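Local coordinates for hydrazine synthase gamma subunit (Candidatus Kuenenia stuttgartiensis, PDB 5C2V), which reduces nitric oxide to hydroxylamine, the first half-reaction of hydrazine synthesis in the alpha-beta-gamma hydrazine synthase complex, and carries two c-type hemes, at residues Q47-D52 / P141-A146; I77-L80 / G84-S87; S120-V125 / A146-I151; G249-K254 / Y270-G275. All blocks are in the same frame, centred on the assembly; numbering follows the deposited sequence.

Contact 1: Q47-D52 / P141-A146; sequences QFQFND and PMRLEA
The C-terminal end of helix 43-51 faces the first turns of helix 141-152, with buried Gln-49 and Arg-143 at the closest point, their CA atoms 7.1 Å apart, and both residues aim their CB atoms at the opposite helix. A single side-chain hydrogen bond bridges the gap: Arg-143 NH1 donates to Gln-49 OE1 over 3.2 Å, nearly straight at 163°. Gln-49 starts with CG anti to its backbone N and then bends at chi2 (63°), which brings the amide oxygen across to the arginine. OE1 sits at the edge of the guanidinium, close to its plane, whereas seen from the amide the donor is tilted 34° away from the carbonyl plane. The same oxygen also lies 3.3 Å from Arg-143 CD, on the aliphatic stem. The other two guanidinium nitrogens look elsewhere: NH2 donates to the backbone oxygen of Arg-20 and NE to that of Gly-19, so the head is held by three carbonyl oxygens and its rotation is fixed. Toward the end of helix 43-51, Gln-47 O takes two donors from opposite faces of its plane, Asn-51 N at 2.9 Å and Asn-51 ND2 at 2.6 Å, and the chain leaves the helix at Asp-52. Phe-48 turns to the beta subunit, edge-to-face with its Phe-340, and Trp-15 of the alpha subunit packs on Arg-143. Alongside this contact Phe-50 packs on Leu-147 and meets the ring of Tyr-150, extending the join between helices 43-51 and 141-152 close to heme 1.

Contact 2: I77-L80 / G84-S87; sequences IWDL and GWGS. With CA (calcium ion), chain U; HEC (heme c), chain V.
Asp-79 reaches the 84-87 turn because its CG stands anti to the backbone N (chi1 -176°), while Ser-87 holds OG between its own backbone N and carbonyl carbon (chi1 62°); both turn to a calcium ion between them. The calcium is bound by Asp-79 OD1 at 2.3 Å and by Leu-80 O at 2.4 Å; from the turn comes Ser-87 O at 2.4 Å. Gly-84 O and Ser-87 OG are ligands too, though their positions are less certain. Water 1 and Glu-83 OE2 complete seven ligands. The second carboxylate oxygen works differently: Gly-86 N donates to Asp-79 OD2 over 3.1 Å, almost straight, arriving from above the carboxylate plane. OD2 lies at the edge of the Trp-85 ring, 3.7 Å from its CE3, and carboxylate and ring are turned 78° to each other. The type II turn from Gly-84 to Ser-87 presents its amide and carbonyls this way, with glycine at Gly-86 where phi is positive. Trp-85 stacks on Trp-580 of the alpha subunit. Toward heme 1, Trp-78 offers one face to the thioether side, NE1 sitting 3.5 Å from the heme CAC atom, and Leu-80 CD1 touches the heme CMD methyl. With one carboxylate oxygen on the metal and the other on a backbone amide, Asp-79 is probably held from rotating, and with Glu-83 it would balance the calcium's double charge, tying the loop shut beside the heme.

Contact 3: S120-V125 / A146-I151; sequences SSLDRV and ALICYI. With HEC (heme c), chain V.
Leu-122 lies against Ile-148 and Ile-151. Its CB packs on Ile-148, 3.8 Å from CD1, and the CG2 branch of the same isoleucine lies equally near. From CG the chain forks: CD1 slides past Ile-151, meeting its CG2 at 3.8 Å, and CD2 continues to the heme, where the CMA methyl waits at 3.7 Å. Here chi1 (-71°) places CG anti to the carbonyl carbon, and chi2 (173°) then turns one methyl to the helix and the other to the heme. This is the wall of the heme 1 pocket in an alpha-helical lobe: the segment leads straight to Cys-126, which is covalently attached to the porphyrin, and helix 141-152 backs it. Leu-147 CD2 and Ile-151 CD1 both touch the heme CMB methyl, at 3.6 and 3.8 Å. On the porphyrin face that carries water 2, Val-125 CG1 lies 3.5 Å from C3A of heme 1; the iron takes that water on this face and His-67 as its protein ligand. Where the chain enters helix 123-126, Ser-121 OG accepts a weak capping bond from Arg-124 N. Asp-123 crosses Ile-148 at about a right angle, OD1 lying against the CG1 and CG2 carbons, while its OD2 has a long, weak ion pair with Arg-32.

Contact 4: G249-K254 / Y270-G275; sequences GLDLVK and YFHDGG. With HEC (heme c), chain B.
The His-272 imidazole carries the Asp-251 carboxylate at its edge, and on one face the CB of Asp-273 sits 4.0 Å above the centre of the ring. The ring also stacks with that of Phe-256. At the NE2 end the histidine donates to Asp-251 OD2 over 2.7 Å with an angle of 152°. The oxygen lies near the ring plane and is met on its syn side, the donor being 33° out of the carboxylate plane. At the other end ND1 gives a weak, bent bond to O1D of a heme propionate, also 2.7 Å long. A chi1 of 71° puts the imidazole between backbone N and carbonyl carbon, spanning from Asp-251 to the heme. The neighbouring residues approach the other propionate: Phe-271 N donates weakly to O2A of heme 2 at 2.8 Å, and Tyr-270 CB lies 3.3 Å from that oxygen. The Phe-271 ring turns its edge to the porphyrin, its CE1 lying 3.9 Å from the CHA bridge carbon, and stands edge-to-face with His-293, an axial ligand of this heme. Asp-251 OD2 has a second donor, Arg-213 N, and the side chain of Arg-213 makes a salt bridge to Asp-273. With both ring nitrogens donating to carboxylates, His-272 is probably cationic, and it would partly offset the charges of Asp-251 and the propionate; heme 2 itself probably functions in electron transfer.

From the N terminus, helix 43-51 opens contact 1, whose long loop closes only when 141-146 returns against it. Contact 2 is nested inside that loop, shutting the short calcium turn after strand 77-78. Contact 3 opens at 120-125 before contact 1 has closed and ends at 146-151, so the two cross; they share Ala-146 and helix 141-152, and they touch where Leu-144 packs on Asp-123. Contacts 2 and 3 both reach heme 1. Contact 4 follows in series, in the cytochrome c part that holds heme 2, yet it touches contact 2, Gly-86 O and Leu-250 N making a probable hydrogen bond between the calcium loop and the segment 249-254.

Contact 1: Q47-D52 / P141-A146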
# COMPACT_ATOMS: atom_id res chain seq x y z
N GLN C 47 -37.94 -25.60 31.32
CA GLN C 47 -37.03 -26.52 30.64
C GLN C 47 -36.55 -25.91 29.33
O GLN C 47 -35.38 -26.05 28.96
CB GLN C 47 -37.70 -27.87 30.39
CG GLN C 47 -36.75 -28.94 29.88
CD GLN C 47 -37.44 -30.25 29.57
OE1 GLN C 47 -38.62 -30.28 29.22
NE2 GLN C 47 -36.71 -31.36 29.70
N PHE C 48 -37.45 -25.23 28.63
CA PHE C 48 -37.09 -24.56 27.38
C PHE C 48 -36.08 -23.45 27.62
O PHE C 48 -35.05 -23.39 26.96
CB PHE C 48 -38.33 -23.99 26.68
CG PHE C 48 -38.00 -23.21 25.44
CD1 PHE C 48 -37.61 -23.85 24.28
CD2 PHE C 48 -38.08 -21.82 25.44
CE1 PHE C 48 -37.31 -23.13 23.14
CE2 PHE C 48 -37.78 -21.10 24.30
CZ PHE C 48 -37.39 -21.75 23.15
N GLN C 49 -36.38 -22.57 28.58
CA GLN C 49 -35.48 -21.48 28.93
C GLN C 49 -34.13 -22.03 29.39
O GLN C 49 -33.09 -21.39 29.22
CB GLN C 49 -36.10 -20.61 30.03
CG GLN C 49 -35.26 -19.39 30.41
CD GLN C 49 -35.09 -18.41 29.26
OE1 GLN C 49 -35.95 -17.57 29.02
NE2 GLN C 49 -33.97 -18.52 28.55
N PHE C 50 -34.16 -23.23 29.96
CA PHE C 50 -32.95 -23.91 30.41
C PHE C 50 -32.11 -24.40 29.23
O PHE C 50 -30.88 -24.28 29.24
CB PHE C 50 -33.32 -25.08 31.33
CG PHE C 50 -32.14 -25.85 31.85
CD1 PHE C 50 -31.45 -25.41 32.97
CD2 PHE C 50 -31.74 -27.03 31.25
CE1 PHE C 50 -30.37 -26.11 33.46
CE2 PHE C 50 -30.66 -27.74 31.73
CZ PHE C 50 -29.97 -27.28 32.84
N ASN C 51 -32.77 -24.95 28.22
CA ASN C 51 -32.06 -25.52 27.07
C ASN C 51 -31.86 -24.57 25.88
O ASN C 51 -31.13 -24.90 24.94
CB ASN C 51 -32.78 -26.78 26.59
CG ASN C 51 -32.67 -27.92 27.58
OD1 ASN C 51 -31.80 -28.78 27.46
ND2 ASN C 51 -33.56 -27.93 28.57
N ASP C 52 -32.49 -23.40 25.92
CA ASP C 52 -32.44 -22.48 24.78
C ASP C 52 -31.16 -21.66 24.73
O ASP C 52 -30.75 -21.06 25.72
CB ASP C 52 -33.64 -21.53 24.82
CG ASP C 52 -33.62 -20.51 23.70
OD1 ASP C 52 -33.24 -20.88 22.57
OD2 ASP C 52 -33.96 -19.33 23.95
N PRO C 141 -40.05 -11.71 34.60
CA PRO C 141 -40.45 -12.38 35.84
C PRO C 141 -41.01 -13.78 35.61
O PRO C 141 -40.67 -14.72 36.32
CB PRO C 141 -41.54 -11.45 36.40
CG PRO C 141 -41.23 -10.12 35.83
CD PRO C 141 -40.64 -10.36 34.47
N MET C 142 -41.86 -13.90 34.59
CA MET C 142 -42.53 -15.16 34.27
C MET C 142 -41.53 -16.25 33.88
O MET C 142 -41.59 -17.37 34.39
CB MET C 142 -43.55 -14.95 33.15
CG MET C 142 -44.60 -16.04 33.06
SD MET C 142 -45.64 -16.11 34.53
CE MET C 142 -46.77 -17.42 34.09
N ARG C 143 -40.63 -15.92 32.96
CA ARG C 143 -39.65 -16.89 32.48
C ARG C 143 -38.69 -17.32 33.59
O ARG C 143 -38.30 -18.49 33.67
CB ARG C 143 -38.87 -16.32 31.29
CG ARG C 143 -39.66 -16.32 29.99
CD ARG C 143 -38.82 -15.93 28.78
NE ARG C 143 -38.73 -14.49 28.59
CZ ARG C 143 -37.62 -13.78 28.73
NH1 ARG C 143 -36.48 -14.38 29.05
NH2 ARG C 143 -37.64 -12.47 28.53
N LEU C 144 -38.33 -16.37 34.45
CA LEU C 144 -37.48 -16.69 35.59
C LEU C 144 -38.19 -17.65 36.54
O LEU C 144 -37.63 -18.66 36.94
CB LEU C 144 -37.07 -15.42 36.34
CG LEU C 144 -36.17 -15.64 37.56
CD1 LEU C 144 -34.95 -16.46 37.20
CD2 LEU C 144 -35.76 -14.31 38.18
N GLU C 145 -39.44 -17.32 36.88
CA GLU C 145 -40.23 -18.17 37.77
C GLU C 145 -40.39 -19.57 37.20
O GLU C 145 -40.29 -20.56 37.92
CB GLU C 145 -41.60 -17.55 38.03
CG GLU C 145 -42.45 -18.35 39.00
CD GLU C 145 -43.83 -17.75 39.21
OE1 GLU C 145 -44.13 -16.71 38.59
OE2 GLU C 145 -44.61 -18.32 40.01
N ALA C 146 -40.62 -19.65 35.89
CA ALA C 146 -40.75 -20.94 35.21
C ALA C 146 -39.46 -21.73 35.29
O ALA C 146 -39.47 -22.94 35.54
CB ALA C 146 -41.16 -20.73 33.76

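Contact 2: I77-L80 / G84-S87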
# COMPACT_ATOMS: atom_id res chain seq x y z
N ILE C 77 -15.25 -26.93 35.21
CA ILE C 77 -14.84 -26.02 36.27
C ILE C 77 -14.57 -24.62 35.71
O ILE C 77 -13.75 -24.45 34.81
CB ILE C 77 -13.60 -26.54 37.00
CG1 ILE C 77 -13.85 -27.96 37.52
CG2 ILE C 77 -13.20 -25.60 38.14
CD1 ILE C 77 -12.65 -28.60 38.17
N TRP C 78 -15.26 -23.62 36.26
CA TRP C 78 -15.22 -22.27 35.72
C TRP C 78 -14.70 -21.24 36.71
O TRP C 78 -14.72 -21.47 37.92
CB TRP C 78 -16.62 -21.86 35.26
CG TRP C 78 -17.21 -22.77 34.24
CD1 TRP C 78 -18.09 -23.78 34.46
CD2 TRP C 78 -16.95 -22.75 32.83
NE1 TRP C 78 -18.40 -24.40 33.27
CE2 TRP C 78 -17.71 -23.79 32.26
CE3 TRP C 78 -16.15 -21.96 32.01
CZ2 TRP C 78 -17.69 -24.05 30.89
CZ3 TRP C 78 -16.13 -22.23 30.65
CH2 TRP C 78 -16.90 -23.26 30.11
N ASP C 79 -14.23 -20.11 36.19
CA ASP C 79 -13.89 -19.00 37.06
C ASP C 79 -14.89 -17.86 36.86
O ASP C 79 -14.83 -17.12 35.88
CB ASP C 79 -12.46 -18.53 36.78
CG ASP C 79 -12.01 -17.43 37.72
OD1 ASP C 79 -12.71 -17.19 38.72
OD2 ASP C 79 -10.95 -16.82 37.47
N LEU C 80 -15.82 -17.74 37.81
CA LEU C 80 -16.84 -16.69 37.82
C LEU C 80 -16.32 -15.40 38.46
O LEU C 80 -15.43 -15.43 39.30
CB LEU C 80 -18.09 -17.18 38.54
CG LEU C 80 -18.70 -18.46 37.96
CD1 LEU C 80 -19.99 -18.84 38.68
CD2 LEU C 80 -18.95 -18.31 36.46
N GLY C 84 -14.32 -13.44 42.93
CA GLY C 84 -12.90 -13.17 42.81
C GLY C 84 -12.24 -14.02 41.75
O GLY C 84 -12.63 -15.17 41.51
N TRP C 85 -11.21 -13.46 41.10
CA TRP C 85 -10.51 -14.15 40.03
C TRP C 85 -9.45 -15.09 40.60
O TRP C 85 -8.78 -14.76 41.58
CB TRP C 85 -9.87 -13.15 39.07
CG TRP C 85 -10.83 -12.13 38.52
CD1 TRP C 85 -10.82 -10.79 38.75
CD2 TRP C 85 -11.95 -12.38 37.66
NE1 TRP C 85 -11.85 -10.18 38.08
CE2 TRP C 85 -12.56 -11.14 37.40
CE3 TRP C 85 -12.49 -13.53 37.08
CZ2 TRP C 85 -13.68 -11.01 36.59
CZ3 TRP C 85 -13.61 -13.41 36.27
CH2 TRP C 85 -14.19 -12.15 36.03
N GLY C 86 -9.29 -16.25 39.98
CA GLY C 86 -8.36 -17.25 40.47
C GLY C 86 -9.04 -18.16 41.47
O GLY C 86 -8.43 -19.11 41.98
N SER C 87 -10.30 -17.88 41.75
CA SER C 87 -11.12 -18.71 42.63
C SER C 87 -12.05 -19.57 41.79
O SER C 87 -13.00 -19.06 41.20
CB SER C 87 -11.94 -17.86 43.59
OG SER C 87 -12.84 -17.02 42.89
CA CA U . -14.20 -17.19 40.43
FE HEC V . -25.30 -22.55 36.94
CHA HEC V . -24.47 -23.08 40.23
CHB HEC V . -28.59 -22.96 37.71
CHC HEC V . -26.16 -21.77 33.69
CHD HEC V . -22.03 -22.89 35.96
NA HEC V . -26.34 -22.92 38.67
C1A HEC V . -25.81 -23.18 39.91
C2A HEC V . -26.89 -23.58 40.80
C3A HEC V . -28.03 -23.54 40.09
C4A HEC V . -27.70 -23.12 38.75
CMA HEC V . -29.46 -23.87 40.58
CAA HEC V . -26.73 -23.96 42.29
CBA HEC V . -27.13 -25.41 42.56
CGA HEC V . -27.00 -25.73 44.02
O1A HEC V . -26.50 -24.87 44.79
O2A HEC V . -27.41 -26.85 44.43
NB HEC V . -27.06 -22.51 35.85
C1B HEC V . -28.30 -22.47 36.46
C2B HEC V . -29.22 -21.81 35.56
C3B HEC V . -28.55 -21.48 34.44
C4B HEC V . -27.18 -21.92 34.60
CMB HEC V . -30.71 -21.56 35.85
CAB HEC V . -29.11 -20.77 33.19
CBB HEC V . -29.43 -19.29 33.50
NC HEC V . -24.29 -22.38 35.14
C1C HEC V . -24.83 -22.01 33.93
C2C HEC V . -23.74 -21.79 33.00
C3C HEC V . -22.62 -22.24 33.59
C4C HEC V . -22.92 -22.53 34.98
CMC HEC V . -23.93 -21.55 31.49
CAC HEC V . -21.20 -22.28 32.95
CBC HEC V . -20.68 -20.85 32.70
ND HEC V . -23.53 -23.00 37.93
C1D HEC V . -22.28 -22.92 37.32
C2D HEC V . -21.26 -22.87 38.35
C3D HEC V . -22.02 -22.93 39.68
C4D HEC V . -23.42 -23.01 39.33
CMD HEC V . -19.74 -22.77 38.15
CAD HEC V . -21.42 -22.90 41.10
CBD HEC V . -21.15 -21.45 41.48
CGD HEC V . -20.58 -21.39 42.87
O1D HEC V . -20.30 -20.26 43.36
O2D HEC V . -20.41 -22.47 43.49
O HOH W 1 -15.60 -18.97 39.60
O HOH W 2 -25.02 -20.56 37.55

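Contact 3: S120-V125 / A146-I151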
# COMPACT_ATOMS: atom_id res chain seq x y z
N SER C 120 -30.03 -17.15 49.05
CA SER C 120 -31.31 -17.37 49.72
C SER C 120 -32.34 -18.02 48.81
O SER C 120 -33.19 -18.78 49.28
CB SER C 120 -31.85 -16.04 50.27
OG SER C 120 -32.07 -15.11 49.22
N SER C 121 -32.28 -17.71 47.52
CA SER C 121 -33.24 -18.25 46.57
C SER C 121 -32.56 -18.71 45.28
O SER C 121 -31.49 -18.22 44.92
CB SER C 121 -34.32 -17.22 46.24
OG SER C 121 -33.75 -16.07 45.63
N LEU C 122 -33.20 -19.65 44.59
CA LEU C 122 -32.72 -20.10 43.29
C LEU C 122 -32.86 -18.99 42.26
O LEU C 122 -32.16 -18.98 41.24
CB LEU C 122 -33.48 -21.34 42.84
CG LEU C 122 -33.19 -22.64 43.59
CD1 LEU C 122 -34.12 -23.75 43.15
CD2 LEU C 122 -31.74 -23.04 43.40
N ASP C 123 -33.77 -18.05 42.52
CA ASP C 123 -33.98 -16.91 41.64
C ASP C 123 -32.73 -16.05 41.54
O ASP C 123 -32.40 -15.53 40.48
CB ASP C 123 -35.16 -16.06 42.12
CG ASP C 123 -36.35 -16.89 42.56
OD1 ASP C 123 -36.31 -18.12 42.39
OD2 ASP C 123 -37.33 -16.30 43.06
N ARG C 124 -32.02 -15.92 42.66
CA ARG C 124 -30.80 -15.12 42.71
C ARG C 124 -29.62 -15.82 42.05
O ARG C 124 -28.56 -15.23 41.87
CB ARG C 124 -30.46 -14.76 44.15
CG ARG C 124 -31.39 -13.74 44.79
CD ARG C 124 -30.93 -13.38 46.19
NE ARG C 124 -31.59 -12.18 46.70
CZ ARG C 124 -31.29 -11.60 47.85
NH1 ARG C 124 -30.33 -12.09 48.62
NH2 ARG C 124 -31.94 -10.51 48.23
N VAL C 125 -29.81 -17.09 41.70
CA VAL C 125 -28.78 -17.85 41.00
C VAL C 125 -28.93 -17.68 39.49
O VAL C 125 -28.05 -17.15 38.82
CB VAL C 125 -28.83 -19.34 41.35
CG1 VAL C 125 -27.81 -20.11 40.53
CG2 VAL C 125 -28.57 -19.54 42.84
N ALA C 146 -40.62 -19.65 35.89
CA ALA C 146 -40.75 -20.94 35.21
C ALA C 146 -39.46 -21.73 35.29
O ALA C 146 -39.47 -22.94 35.54
CB ALA C 146 -41.16 -20.73 33.76
N LEU C 147 -38.34 -21.05 35.07
CA LEU C 147 -37.02 -21.67 35.16
C LEU C 147 -36.79 -22.26 36.55
O LEU C 147 -36.38 -23.42 36.69
CB LEU C 147 -35.93 -20.65 34.83
CG LEU C 147 -34.49 -21.14 34.75
CD1 LEU C 147 -34.38 -22.35 33.85
CD2 LEU C 147 -33.59 -20.02 34.26
N ILE C 148 -37.07 -21.46 37.57
CA ILE C 148 -36.93 -21.90 38.96
C ILE C 148 -37.85 -23.09 39.25
O ILE C 148 -37.48 -24.01 39.97
CB ILE C 148 -37.23 -20.76 39.94
CG1 ILE C 148 -36.34 -19.56 39.64
CG2 ILE C 148 -37.03 -21.22 41.38
CD1 ILE C 148 -34.87 -19.89 39.60
N CYS C 149 -39.05 -23.06 38.67
CA CYS C 149 -39.98 -24.18 38.80
C CYS C 149 -39.39 -25.45 38.20
O CYS C 149 -39.55 -26.54 38.75
CB CYS C 149 -41.32 -23.86 38.14
SG CYS C 149 -42.33 -22.65 39.04
N TYR C 150 -38.70 -25.31 37.07
CA TYR C 150 -38.04 -26.45 36.44
C TYR C 150 -36.92 -26.99 37.32
O TYR C 150 -36.75 -28.21 37.44
CB TYR C 150 -37.48 -26.08 35.07
CG TYR C 150 -36.54 -27.12 34.51
CD1 TYR C 150 -37.03 -28.29 33.93
CD2 TYR C 150 -35.16 -26.95 34.57
CE1 TYR C 150 -36.17 -29.25 33.43
CE2 TYR C 150 -34.30 -27.91 34.07
CZ TYR C 150 -34.81 -29.06 33.50
OH TYR C 150 -33.96 -30.01 33.00
N ILE C 151 -36.15 -26.09 37.92
CA ILE C 151 -35.03 -26.49 38.77
C ILE C 151 -35.51 -27.20 40.03
O ILE C 151 -34.93 -28.21 40.44
CB ILE C 151 -34.18 -25.28 39.16
CG1 ILE C 151 -33.59 -24.63 37.90
CG2 ILE C 151 -33.06 -25.68 40.11
CD1 ILE C 151 -33.45 -23.15 38.01
FE HEC V . -25.30 -22.55 36.94
CHA HEC V . -24.47 -23.08 40.23
CHB HEC V . -28.59 -22.96 37.71
CHC HEC V . -26.16 -21.77 33.69
CHD HEC V . -22.03 -22.89 35.96
NA HEC V . -26.34 -22.92 38.67
C1A HEC V . -25.81 -23.18 39.91
C2A HEC V . -26.89 -23.58 40.80
C3A HEC V . -28.03 -23.54 40.09
C4A HEC V . -27.70 -23.12 38.75
CMA HEC V . -29.46 -23.87 40.58
CAA HEC V . -26.73 -23.96 42.29
CBA HEC V . -27.13 -25.41 42.56
CGA HEC V . -27.00 -25.73 44.02
O1A HEC V . -26.50 -24.87 44.79
O2A HEC V . -27.41 -26.85 44.43
NB HEC V . -27.06 -22.51 35.85
C1B HEC V . -28.30 -22.47 36.46
C2B HEC V . -29.22 -21.81 35.56
C3B HEC V . -28.55 -21.48 34.44
C4B HEC V . -27.18 -21.92 34.60
CMB HEC V . -30.71 -21.56 35.85
CAB HEC V . -29.11 -20.77 33.19
CBB HEC V . -29.43 -19.29 33.50
NC HEC V . -24.29 -22.38 35.14
C1C HEC V . -24.83 -22.01 33.93
C2C HEC V . -23.74 -21.79 33.00
C3C HEC V . -22.62 -22.24 33.59
C4C HEC V . -22.92 -22.53 34.98
CMC HEC V . -23.93 -21.55 31.49
CAC HEC V . -21.20 -22.28 32.95
CBC HEC V . -20.68 -20.85 32.70
ND HEC V . -23.53 -23.00 37.93
C1D HEC V . -22.28 -22.92 37.32
C2D HEC V . -21.26 -22.87 38.35
C3D HEC V . -22.02 -22.93 39.68
C4D HEC V . -23.42 -23.01 39.33
CMD HEC V . -19.74 -22.77 38.15
CAD HEC V . -21.42 -22.90 41.10
CBD HEC V . -21.15 -21.45 41.48
CGD HEC V . -20.58 -21.39 42.87
O1D HEC V . -20.30 -20.26 43.36
O2D HEC V . -20.41 -22.47 43.49
O HOH W 2 -25.02 -20.56 37.55

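Contact 4: G249-K254 / Y270-G275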
# COMPACT_ATOMS: atom_id res chain seq x y z
N GLY C 249 -5.42 -22.48 43.55
CA GLY C 249 -6.53 -21.54 43.62
C GLY C 249 -6.42 -20.54 44.76
O GLY C 249 -5.65 -20.73 45.70
N LEU C 250 -7.19 -19.46 44.66
CA LEU C 250 -7.29 -18.49 45.74
C LEU C 250 -8.75 -18.26 46.10
O LEU C 250 -9.49 -17.66 45.33
CB LEU C 250 -6.63 -17.16 45.34
CG LEU C 250 -5.13 -17.19 45.07
CD1 LEU C 250 -4.66 -15.86 44.49
CD2 LEU C 250 -4.40 -17.51 46.35
N ASP C 251 -9.15 -18.71 47.29
CA ASP C 251 -10.54 -18.58 47.72
C ASP C 251 -10.75 -17.33 48.57
O ASP C 251 -9.87 -16.94 49.34
CB ASP C 251 -10.98 -19.82 48.49
CG ASP C 251 -11.21 -21.02 47.59
OD1 ASP C 251 -11.41 -20.83 46.37
OD2 ASP C 251 -11.20 -22.16 48.11
N LEU C 252 -11.91 -16.71 48.43
CA LEU C 252 -12.25 -15.55 49.24
C LEU C 252 -12.81 -15.96 50.60
O LEU C 252 -12.90 -15.14 51.51
CB LEU C 252 -13.24 -14.65 48.51
CG LEU C 252 -12.64 -13.45 47.76
CD1 LEU C 252 -11.60 -13.89 46.74
CD2 LEU C 252 -13.73 -12.61 47.11
N VAL C 253 -13.18 -17.23 50.73
CA VAL C 253 -13.70 -17.76 52.00
C VAL C 253 -13.10 -19.13 52.31
O VAL C 253 -12.71 -19.87 51.41
CB VAL C 253 -15.24 -17.88 51.99
CG1 VAL C 253 -15.89 -16.51 51.80
CG2 VAL C 253 -15.69 -18.85 50.91
N LYS C 254 -13.01 -19.45 53.60
CA LYS C 254 -12.49 -20.75 54.03
C LYS C 254 -13.57 -21.80 54.26
O LYS C 254 -13.27 -22.98 54.42
CB LYS C 254 -11.67 -20.59 55.30
CG LYS C 254 -10.65 -19.46 55.25
CD LYS C 254 -9.89 -19.35 56.56
CE LYS C 254 -8.87 -18.24 56.51
NZ LYS C 254 -8.06 -18.17 57.76
N TYR C 270 -15.47 -33.73 42.60
CA TYR C 270 -16.03 -33.19 43.85
C TYR C 270 -15.31 -32.02 44.55
O TYR C 270 -14.33 -31.47 44.06
CB TYR C 270 -16.15 -34.35 44.84
CG TYR C 270 -16.57 -35.61 44.14
CD1 TYR C 270 -17.89 -35.81 43.80
CD2 TYR C 270 -15.64 -36.58 43.78
CE1 TYR C 270 -18.29 -36.94 43.14
CE2 TYR C 270 -16.03 -37.72 43.11
CZ TYR C 270 -17.36 -37.89 42.79
OH TYR C 270 -17.76 -39.03 42.13
N PHE C 271 -15.83 -31.72 45.75
CA PHE C 271 -15.72 -30.46 46.51
C PHE C 271 -16.20 -29.22 45.74
O PHE C 271 -17.01 -29.33 44.83
CB PHE C 271 -14.28 -30.25 46.99
CG PHE C 271 -13.87 -31.18 48.09
CD1 PHE C 271 -14.79 -31.61 49.03
CD2 PHE C 271 -12.56 -31.62 48.19
CE1 PHE C 271 -14.41 -32.47 50.05
CE2 PHE C 271 -12.18 -32.48 49.20
CZ PHE C 271 -13.10 -32.90 50.13
N HIS C 272 -15.68 -28.04 46.10
CA HIS C 272 -16.18 -26.79 45.51
C HIS C 272 -15.45 -26.35 44.24
O HIS C 272 -16.07 -25.92 43.28
CB HIS C 272 -16.18 -25.66 46.55
CG HIS C 272 -14.82 -25.16 46.93
ND1 HIS C 272 -13.92 -25.92 47.64
CD2 HIS C 272 -14.22 -23.96 46.72
CE1 HIS C 272 -12.81 -25.22 47.83
NE2 HIS C 272 -12.97 -24.02 47.29
N ASP C 273 -14.13 -26.46 44.26
CA ASP C 273 -13.30 -26.03 43.14
C ASP C 273 -13.05 -27.21 42.22
O ASP C 273 -12.41 -27.07 41.18
CB ASP C 273 -11.98 -25.44 43.63
CG ASP C 273 -11.12 -26.47 44.35
OD1 ASP C 273 -11.67 -27.46 44.87
OD2 ASP C 273 -9.88 -26.28 44.39
N GLY C 274 -13.55 -28.37 42.62
CA GLY C 274 -13.28 -29.58 41.89
C GLY C 274 -11.86 -30.05 42.15
O GLY C 274 -11.18 -30.56 41.27
N GLY C 275 -11.41 -29.87 43.39
CA GLY C 275 -10.07 -30.29 43.76
C GLY C 275 -9.96 -31.80 43.79
O GLY C 275 -8.90 -32.35 43.48
FE HEC B . -18.27 -34.20 53.65
CHA HEC B . -18.23 -32.43 50.71
CHB HEC B . -18.20 -37.14 51.90
CHC HEC B . -17.58 -35.92 56.56
CHD HEC B . -18.71 -31.33 55.45
NA HEC B . -18.20 -34.69 51.67
C1A HEC B . -18.24 -33.81 50.61
C2A HEC B . -18.30 -34.58 49.38
C3A HEC B . -18.29 -35.88 49.71
C4A HEC B . -18.23 -35.98 51.15
CMA HEC B . -18.35 -37.06 48.72
CAA HEC B . -18.37 -34.01 47.95
CBA HEC B . -19.72 -33.33 47.74
CGA HEC B . -19.71 -32.57 46.43
O1A HEC B . -20.80 -32.18 45.96
O2A HEC B . -18.60 -32.35 45.87
NB HEC B . -18.02 -36.18 54.15
C1B HEC B . -17.88 -37.21 53.24
C2B HEC B . -17.33 -38.36 53.93
C3B HEC B . -17.16 -38.02 55.22
C4B HEC B . -17.59 -36.64 55.38
CMB HEC B . -17.02 -39.72 53.27
CAB HEC B . -16.61 -38.92 56.35
CBB HEC B . -15.09 -39.16 56.15
NC HEC B . -18.16 -33.72 55.64
C1C HEC B . -17.86 -34.58 56.68
C2C HEC B . -17.78 -33.79 57.89
C3C HEC B . -18.20 -32.55 57.61
C4C HEC B . -18.38 -32.46 56.17
CMC HEC B . -17.61 -34.38 59.31
CAC HEC B . -18.35 -31.37 58.60
CBC HEC B . -16.97 -30.93 59.14
ND HEC B . -18.51 -32.18 53.15
C1D HEC B . -18.52 -31.17 54.10
C2D HEC B . -18.29 -29.90 53.43
C3D HEC B . -18.14 -30.25 51.94
C4D HEC B . -18.29 -31.69 51.87
CMD HEC B . -18.22 -28.50 54.08
CAD HEC B . -17.88 -29.29 50.77
CBD HEC B . -16.49 -28.68 50.91
CGD HEC B . -16.09 -27.99 49.64
O1D HEC B . -14.94 -27.48 49.56
O2D HEC B . -16.93 -27.95 48.70